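Local coordinates for protein uncharacterized tRNA/rRNA methyltransferase HI_0380 (Haemophilus influenzae, PDB 3ILK) that probably methylates tRNA or rRNA with S-adenosyl-L-methionine as methyl donor, as a member of the TrmH family of SPOUT-type RNA methyltransferases, at residues Arg96-Lys101 / Tyr130-Pro135; Arg86-Thr91 / Glu123-Cys128. All coordinates share one frame; numbering follows the deposited sequence.

Interaction 1: Arg96-Lys101 / Tyr130-Pro135. With EDO (1,2-ethanediol), chain D.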
ATOM      1  N   ARG A  96      10.515   7.953   3.769  1.00 26.87           N
ATOM      2  CA  ARG A  96      10.684   6.602   4.307  1.00 27.84           C
ATOM      3  C   ARG A  96      11.901   6.515   5.252  1.00 27.30           C
ATOM      4  O   ARG A  96      11.755   6.150   6.404  1.00 26.90           O
ATOM      5  CB  ARG A  96      10.786   5.572   3.174  1.00 27.63           C
ATOM      6  CG  ARG A  96      10.369   4.219   3.613  1.00 32.27           C
ATOM      7  CD  ARG A  96       9.796   3.391   2.473  1.00 38.19           C
ATOM      8  NE  ARG A  96       8.553   3.964   1.943  1.00 42.21           N
ATOM      9  CZ  ARG A  96       7.936   3.550   0.828  1.00 43.90           C
ATOM     10  NH1 ARG A  96       6.806   4.144   0.451  1.00 43.32           N
ATOM     11  NH2 ARG A  96       8.440   2.548   0.087  1.00 40.93           N
ATOM     12  N   GLU A  97      13.095   6.853   4.770  1.00 27.15           N
ATOM     13  CA  GLU A  97      14.294   6.850   5.626  1.00 26.75           C
ATOM     14  C   GLU A  97      14.092   7.807   6.784  1.00 25.97           C
ATOM     15  O   GLU A  97      14.445   7.530   7.893  1.00 25.23           O
ATOM     16  CB  GLU A  97      15.533   7.309   4.866  1.00 28.11           C
ATOM     17  CG  GLU A  97      16.857   6.887   5.537  1.00 30.14           C
ATOM     18  CD  GLU A  97      18.100   7.612   4.972  1.00 34.59           C
ATOM     19  OE1 GLU A  97      18.079   8.047   3.784  1.00 34.51           O
ATOM     20  OE2 GLU A  97      19.111   7.720   5.717  1.00 33.09           O
ATOM     21  N   CYS A  98      13.508   8.956   6.511  1.00 25.74           N
ATOM     22  CA  CYS A  98      13.290   9.918   7.576  1.00 26.81           C
ATOM     23  C   CYS A  98      12.466   9.328   8.755  1.00 25.01           C
ATOM     24  O   CYS A  98      12.844   9.477   9.917  1.00 22.47           O
ATOM     25  CB  CYS A  98      12.577  11.127   7.032  1.00 25.76           C
ATOM     26  SG  CYS A  98      12.386  12.307   8.352  1.00 38.13           S
ATOM     27  N   ALA A  99      11.359   8.649   8.421  1.00 23.89           N
ATOM     28  CA  ALA A  99      10.486   8.007   9.419  1.00 23.11           C
ATOM     29  C   ALA A  99      11.220   6.902  10.201  1.00 24.14           C
ATOM     30  O   ALA A  99      11.053   6.757  11.430  1.00 23.62           O
ATOM     31  CB  ALA A  99       9.216   7.445   8.722  1.00 22.74           C
ATOM     32  N   GLU A 100      12.051   6.128   9.512  1.00 23.48           N
ATOM     33  CA  GLU A 100      12.802   5.112  10.234  1.00 24.87           C
ATOM     34  C   GLU A 100      13.723   5.739  11.274  1.00 24.19           C
ATOM     35  O   GLU A 100      13.833   5.213  12.383  1.00 22.78           O
ATOM     36  CB  GLU A 100      13.620   4.238   9.306  1.00 25.42           C
ATOM     37  CG  GLU A 100      12.750   3.329   8.484  1.00 31.84           C
ATOM     38  CD  GLU A 100      13.514   2.747   7.336  1.00 38.11           C
ATOM     39  OE1 GLU A 100      12.856   2.360   6.333  1.00 41.62           O
ATOM     40  OE2 GLU A 100      14.772   2.711   7.433  1.00 39.30           O
ATOM     41  N   LYS A 101      14.365   6.859  10.923  1.00 23.32           N
ATOM     42  CA  LYS A 101      15.185   7.567  11.903  1.00 22.41           C
ATOM     43  C   LYS A 101      14.366   8.141  13.042  1.00 20.82           C
ATOM     44  O   LYS A 101      14.802   8.094  14.159  1.00 20.45           O
ATOM     45  CB  LYS A 101      15.905   8.751  11.272  1.00 23.08           C
ATOM     46  CG  LYS A 101      17.227   8.489  10.604  1.00 23.79           C
ATOM     47  CD  LYS A 101      17.760   9.896  10.226  1.00 27.04           C
ATOM     48  CE  LYS A 101      18.457   9.899   8.902  1.00 27.17           C
ATOM     49  NZ  LYS A 101      19.839   9.300   9.049  1.00 25.99           N
ATOM     50  N   TYR A 130      18.731  17.024   9.413  1.00 18.47           N
ATOM     51  CA  TYR A 130      18.491  16.395   8.117  1.00 20.16           C
ATOM     52  C   TYR A 130      17.461  17.217   7.388  1.00 20.41           C
ATOM     53  O   TYR A 130      16.730  18.029   8.013  1.00 20.95           O
ATOM     54  CB  TYR A 130      18.097  14.868   8.168  1.00 19.66           C
ATOM     55  CG  TYR A 130      19.132  13.982   8.862  1.00 23.37           C
ATOM     56  CD1 TYR A 130      19.026  13.734  10.228  1.00 21.92           C
ATOM     57  CD2 TYR A 130      20.211  13.402   8.154  1.00 22.32           C
ATOM     58  CE1 TYR A 130      19.958  12.947  10.895  1.00 24.74           C
ATOM     59  CE2 TYR A 130      21.172  12.606   8.814  1.00 26.89           C
ATOM     60  CZ  TYR A 130      21.030  12.387  10.180  1.00 25.98           C
ATOM     61  OH  TYR A 130      21.921  11.609  10.863  1.00 30.34           O
ATOM     62  N   HIS A 131      17.464  17.083   6.066  1.00 20.30           N
ATOM     63  CA  HIS A 131      16.554  17.891   5.242  1.00 20.49           C
ATOM     64  C   HIS A 131      15.703  16.963   4.450  1.00 21.31           C
ATOM     65  O   HIS A 131      16.228  16.103   3.726  1.00 22.31           O
ATOM     66  CB  HIS A 131      17.333  18.839   4.365  1.00 19.61           C
ATOM     67  CG  HIS A 131      18.253  19.721   5.159  1.00 19.79           C
ATOM     68  ND1 HIS A 131      19.560  19.375   5.436  1.00 18.52           N
ATOM     69  CD2 HIS A 131      18.023  20.860   5.834  1.00 21.06           C
ATOM     70  CE1 HIS A 131      20.107  20.298   6.200  1.00 18.80           C
ATOM     71  NE2 HIS A 131      19.194  21.213   6.455  1.00 18.64           N
ATOM     72  N   LEU A 132      14.380  17.153   4.579  1.00 22.83           N
ATOM     73  CA  LEU A 132      13.408  16.172   4.129  1.00 22.58           C
ATOM     74  C   LEU A 132      12.801  16.585   2.809  1.00 22.91           C
ATOM     75  O   LEU A 132      12.169  17.633   2.712  1.00 21.94           O
ATOM     76  CB  LEU A 132      12.343  15.953   5.210  1.00 22.07           C
ATOM     77  CG  LEU A 132      11.181  14.991   4.851  1.00 25.91           C
ATOM     78  CD1 LEU A 132      11.757  13.640   4.542  1.00 26.94           C
ATOM     79  CD2 LEU A 132      10.156  14.891   6.018  1.00 25.59           C
ATOM     80  N   ASN A 133      13.031  15.779   1.774  1.00 23.52           N
ATOM     81  CA  ASN A 133      12.469  16.129   0.486  1.00 23.33           C
ATOM     82  C   ASN A 133      11.515  15.036   0.077  1.00 23.19           C
ATOM     83  O   ASN A 133      11.850  13.836   0.172  1.00 23.15           O
ATOM     84  CB  ASN A 133      13.568  16.306  -0.581  1.00 23.51           C
ATOM     85  CG  ASN A 133      12.985  16.568  -1.955  1.00 26.37           C
ATOM     86  OD1 ASN A 133      12.952  15.681  -2.806  1.00 28.65           O
ATOM     87  ND2 ASN A 133      12.473  17.764  -2.156  1.00 22.82           N
ATOM     88  N   ILE A 134      10.359  15.432  -0.438  1.00 23.47           N
ATOM     89  CA  ILE A 134       9.360  14.458  -0.826  1.00 23.88           C
ATOM     90  C   ILE A 134       9.484  14.208  -2.322  1.00 24.64           C
ATOM     91  O   ILE A 134       9.246  15.135  -3.124  1.00 24.54           O
ATOM     92  CB  ILE A 134       7.934  14.946  -0.499  1.00 23.77           C
ATOM     93  CG1 ILE A 134       7.782  15.262   1.002  1.00 23.30           C
ATOM     94  CG2 ILE A 134       6.914  13.884  -0.936  1.00 25.29           C
ATOM     95  CD1 ILE A 134       6.364  15.799   1.438  1.00 23.64           C
ATOM     96  N   PRO A 135       9.830  12.967  -2.712  1.00 24.14           N
ATOM     97  CA  PRO A 135       9.960  12.684  -4.133  1.00 24.45           C
ATOM     98  C   PRO A 135       8.647  13.080  -4.833  1.00 24.47           C
ATOM     99  O   PRO A 135       7.548  12.771  -4.337  1.00 23.22           O
ATOM    100  CB  PRO A 135      10.095  11.172  -4.171  1.00 24.18           C
ATOM    101  CG  PRO A 135      10.636  10.826  -2.828  1.00 25.93           C
ATOM    102  CD  PRO A 135       9.919  11.736  -1.905  1.00 23.77           C
TER
HETATM  103  C1  EDO D 243       9.686  18.999   0.626  1.00 62.28           C
HETATM  104  O1  EDO D 243       9.687  18.181  -0.545  1.00 58.92           O
HETATM  105  C2  EDO D 243       8.867  20.256   0.348  1.00 65.41           C
HETATM  106  O2  EDO D 243       7.579  20.110   0.982  1.00 68.95           O

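Interaction 2: Arg86-Thr91 / Glu123-Cys128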
ATOM      1  N   ARG A  86      20.962  21.467  -4.079  1.00 20.85           N
ATOM      2  CA  ARG A  86      22.264  20.818  -4.244  1.00 20.23           C
ATOM      3  C   ARG A  86      23.248  21.039  -3.068  1.00 20.68           C
ATOM      4  O   ARG A  86      24.006  20.131  -2.749  1.00 20.30           O
ATOM      5  CB  ARG A  86      22.892  21.120  -5.610  1.00 20.01           C
ATOM      6  CG  ARG A  86      23.374  22.567  -5.803  1.00 18.60           C
ATOM      7  CD  ARG A  86      24.005  22.807  -7.154  1.00 17.71           C
ATOM      8  NE  ARG A  86      24.310  24.231  -7.288  1.00 20.89           N
ATOM      9  CZ  ARG A  86      25.182  24.766  -8.141  1.00 22.25           C
ATOM     10  NH1 ARG A  86      25.378  26.094  -8.151  1.00 20.19           N
ATOM     11  NH2 ARG A  86      25.861  23.986  -8.976  1.00 21.26           N
ATOM     12  N   HIS A  87      23.224  22.204  -2.401  1.00 19.82           N
ATOM     13  CA  HIS A  87      24.160  22.420  -1.280  1.00 19.84           C
ATOM     14  C   HIS A  87      23.832  21.608   0.011  1.00 19.13           C
ATOM     15  O   HIS A  87      24.619  21.588   0.965  1.00 18.90           O
ATOM     16  CB  HIS A  87      24.284  23.917  -0.948  1.00 19.30           C
ATOM     17  CG  HIS A  87      23.192  24.431  -0.058  1.00 17.20           C
ATOM     18  ND1 HIS A  87      21.916  24.675  -0.510  1.00 19.77           N
ATOM     19  CD2 HIS A  87      23.209  24.814   1.240  1.00 17.43           C
ATOM     20  CE1 HIS A  87      21.182  25.160   0.478  1.00 19.96           C
ATOM     21  NE2 HIS A  87      21.952  25.276   1.547  1.00 16.49           N
ATOM     22  N   LEU A  88      22.678  20.945   0.008  1.00 19.72           N
ATOM     23  CA  LEU A  88      22.215  20.117   1.128  1.00 20.51           C
ATOM     24  C   LEU A  88      22.375  18.649   0.883  1.00 20.61           C
ATOM     25  O   LEU A  88      21.850  17.822   1.651  1.00 19.60           O
ATOM     26  CB  LEU A  88      20.743  20.371   1.386  1.00 19.83           C
ATOM     27  CG  LEU A  88      20.432  21.819   1.804  1.00 22.05           C
ATOM     28  CD1 LEU A  88      18.947  21.937   1.995  1.00 21.49           C
ATOM     29  CD2 LEU A  88      21.194  22.143   3.075  1.00 20.14           C
ATOM     30  N   GLN A  89      23.057  18.335  -0.210  1.00 21.14           N
ATOM     31  CA  GLN A  89      23.148  16.974  -0.711  1.00 22.63           C
ATOM     32  C   GLN A  89      23.607  15.991   0.367  1.00 22.71           C
ATOM     33  O   GLN A  89      23.258  14.827   0.339  1.00 22.21           O
ATOM     34  CB  GLN A  89      24.114  16.931  -1.890  1.00 23.03           C
ATOM     35  CG  GLN A  89      23.613  16.117  -3.064  1.00 29.82           C
ATOM     36  CD  GLN A  89      24.529  14.944  -3.434  1.00 37.56           C
ATOM     37  OE1 GLN A  89      24.049  13.830  -3.731  1.00 42.06           O
ATOM     38  NE2 GLN A  89      25.848  15.180  -3.427  1.00 39.27           N
ATOM     39  N   ASN A  90      24.403  16.460   1.317  1.00 23.81           N
ATOM     40  CA  ASN A  90      24.989  15.551   2.324  1.00 23.34           C
ATOM     41  C   ASN A  90      23.938  15.069   3.332  1.00 22.69           C
ATOM     42  O   ASN A  90      24.108  14.037   3.967  1.00 19.75           O
ATOM     43  CB  ASN A  90      26.081  16.272   3.094  1.00 23.21           C
ATOM     44  CG  ASN A  90      27.270  16.608   2.237  1.00 28.65           C
ATOM     45  OD1 ASN A  90      27.656  15.848   1.318  1.00 33.22           O
ATOM     46  ND2 ASN A  90      27.891  17.745   2.536  1.00 31.86           N
ATOM     47  N   THR A  91      22.842  15.824   3.463  1.00 21.67           N
ATOM     48  CA  THR A  91      21.895  15.607   4.559  1.00 21.97           C
ATOM     49  C   THR A  91      20.457  15.527   4.098  1.00 22.33           C
ATOM     50  O   THR A  91      19.562  15.498   4.932  1.00 21.96           O
ATOM     51  CB  THR A  91      21.938  16.774   5.582  1.00 22.67           C
ATOM     52  OG1 THR A  91      21.696  18.022   4.899  1.00 21.28           O
ATOM     53  CG2 THR A  91      23.304  16.829   6.364  1.00 20.16           C
ATOM     54  N   GLU A 123      19.970  30.194   7.980  1.00 22.06           N
ATOM     55  CA  GLU A 123      20.051  29.897   9.423  1.00 22.57           C
ATOM     56  C   GLU A 123      19.152  28.696   9.850  1.00 22.27           C
ATOM     57  O   GLU A 123      19.649  27.742  10.526  1.00 20.18           O
ATOM     58  CB  GLU A 123      19.682  31.148  10.233  1.00 24.45           C
ATOM     59  CG  GLU A 123      19.737  30.997  11.746  1.00 28.10           C
ATOM     60  CD  GLU A 123      19.399  32.303  12.476  1.00 34.51           C
ATOM     61  OE1 GLU A 123      18.656  33.178  11.919  1.00 34.22           O
ATOM     62  OE2 GLU A 123      19.892  32.452  13.621  1.00 38.26           O
ATOM     63  N   GLU A 124      17.887  28.699   9.416  1.00 19.56           N
ATOM     64  CA  GLU A 124      16.949  27.608   9.764  1.00 19.93           C
ATOM     65  C   GLU A 124      17.432  26.258   9.214  1.00 22.48           C
ATOM     66  O   GLU A 124      17.454  25.281   9.973  1.00 21.11           O
ATOM     67  CB  GLU A 124      15.517  27.874   9.327  1.00 19.91           C
ATOM     68  CG  GLU A 124      14.967  29.129  10.075  1.00 18.43           C
ATOM     69  CD  GLU A 124      13.745  29.765   9.389  1.00 22.71           C
ATOM     70  OE1 GLU A 124      13.357  29.381   8.286  1.00 18.53           O
ATOM     71  OE2 GLU A 124      13.210  30.694   9.970  1.00 24.09           O
ATOM     72  N   LEU A 125      17.835  26.214   7.923  1.00 23.15           N
ATOM     73  CA  LEU A 125      18.431  24.982   7.335  1.00 23.27           C
ATOM     74  C   LEU A 125      19.625  24.477   8.121  1.00 24.50           C
ATOM     75  O   LEU A 125      19.758  23.259   8.347  1.00 26.34           O
ATOM     76  CB  LEU A 125      18.836  25.201   5.867  1.00 23.48           C
ATOM     77  CG  LEU A 125      17.732  25.616   4.840  1.00 22.51           C
ATOM     78  CD1 LEU A 125      18.383  25.980   3.468  1.00 19.50           C
ATOM     79  CD2 LEU A 125      16.649  24.546   4.629  1.00 19.48           C
ATOM     80  N   LEU A 126      20.521  25.391   8.517  1.00 23.67           N
ATOM     81  CA  LEU A 126      21.728  24.991   9.264  1.00 24.39           C
ATOM     82  C   LEU A 126      21.303  24.389  10.603  1.00 24.56           C
ATOM     83  O   LEU A 126      21.956  23.487  11.127  1.00 24.54           O
ATOM     84  CB  LEU A 126      22.702  26.181   9.473  1.00 22.88           C
ATOM     85  CG  LEU A 126      23.982  25.951  10.320  1.00 28.27           C
ATOM     86  CD1 LEU A 126      24.874  24.885   9.720  1.00 24.06           C
ATOM     87  CD2 LEU A 126      24.782  27.271  10.536  1.00 29.18           C
ATOM     88  N   LYS A 127      20.176  24.843  11.139  1.00 24.01           N
ATOM     89  CA  LYS A 127      19.732  24.279  12.402  1.00 24.57           C
ATOM     90  C   LYS A 127      19.001  22.928  12.300  1.00 24.50           C
ATOM     91  O   LYS A 127      18.739  22.314  13.335  1.00 26.71           O
ATOM     92  CB  LYS A 127      18.957  25.306  13.214  1.00 24.47           C
ATOM     93  CG  LYS A 127      19.814  26.491  13.694  1.00 23.27           C
ATOM     94  CD  LYS A 127      18.906  27.642  14.170  1.00 26.71           C
ATOM     95  CE  LYS A 127      19.676  28.671  15.014  1.00 30.00           C
ATOM     96  NZ  LYS A 127      18.817  29.889  15.163  1.00 32.28           N
ATOM     97  N   CYS A 128      18.771  22.421  11.087  1.00 22.48           N
ATOM     98  CA  CYS A 128      18.243  21.070  10.918  1.00 21.50           C
ATOM     99  C   CYS A 128      19.338  20.015  10.768  1.00 21.79           C
ATOM    100  O   CYS A 128      20.285  20.235  10.030  1.00 21.58           O
ATOM    101  CB  CYS A 128      17.404  20.991   9.694  1.00 20.96           C
ATOM    102  SG  CYS A 128      16.040  22.159   9.800  1.00 25.05           S
TER

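Interaction 1: Arg96-Lys101 / Tyr130-Pro135
K101 lays the outer end of its side chain across one face of the Y130 ring, the two side chains crossing at about a right angle. From CB the chain leaves with CG anti to the carbonyl carbon (chi1 -86°) and runs extended to CD, which reaches the rim at CE1 of Y130, 3.8 Å away. A bend at chi3 carries CE over the middle of the ring, 3.7 Å from the centroid and 8° off the ring normal, a CH-pi contact, and a second at chi4 turns NZ toward the phenol side, 3.5 Å from CZ of Y130, in a cation-pi interaction with the same face. The ammonium also has a long salt bridge to OE2 of E97, one turn back on the helix, so it lies between the E97 carboxylate and the ring. Deeper in, CB of C98 meets CD1 of L132 at 3.6 Å, an apolar contact between buried side chains. Beyond it, the backbone N of I134, probably part of the S-adenosyl-L-methionine site as in relatives, donates a nearly straight hydrogen bond of 2.8 Å to O1 of a 1,2-ethanediol, probably from the crystallisation liquor. The contact packs helix 95-104 against strand 130-132, which runs between strands 77-81 and 92-93 in the parallel sheet. I79 and I93 of those strands touch both C98 and Y130, while V152 of helix 145-169 packs on L132.

Interaction 2: Arg86-Thr91 / Glu123-Cys128
H87 turns the edge of its imidazole to L125, so the CD1 methyl of the leucine lies close to the ring plane rather than over a face. The nearest ring atom is NE2 of H87, 4.1 Å from CD1 of L125, with CE1 slightly farther, and the two side chains cross at about a right angle. The histidine carries CG between its backbone N and carbonyl carbon (chi1 83°), which swings the ring across its own neighbour: CG of L88 sits 3.7 Å above one face, offset toward the rim. L88 therefore backs the imidazole while its own CD1 reaches CD1 of L125 at 4.3 Å, an apolar pair. One leucine methyl thus meets both a ring edge and a second methyl in a small van der Waals contact. Behind L88 the loop folds back on itself through a backbone bond from T91 N to L88 O. L88 also touches S82, probably a residue of the S-adenosyl-L-methionine site, so the loop that follows strand 77-81 and borders the site is packed against helix 122-126. The contact joins this loop, with its 3-10 turn at 86-88, to that helix before the chain enters strand 130-132. L120 packs on L125 from the loop preceding the helix, and F68 of helix 68-71 touches E124 and K127, whose NZ is salt-bridged to E123 and D69.

The centres of interactions 1 and 2 lie about 13 Å apart, and H131 ties them together. From strand 130-132, ND1 of H131 lies 2.6 Å from OG1 of T91 and NE2 of H131 2.8 Å from the carbonyl O of L125, both probable hydrogen bonds, so one imidazole links the loop 86-91 to the helix 122-126 that leads into the strand. CE1 of H131 also packs on CD2 of L88 at 3.8 Å. Both contacts border the probable S-adenosyl-L-methionine site, to which I134 would contribute: the side chain of L132 comes within about 4 Å of that of T81, and L88 similarly approaches S82.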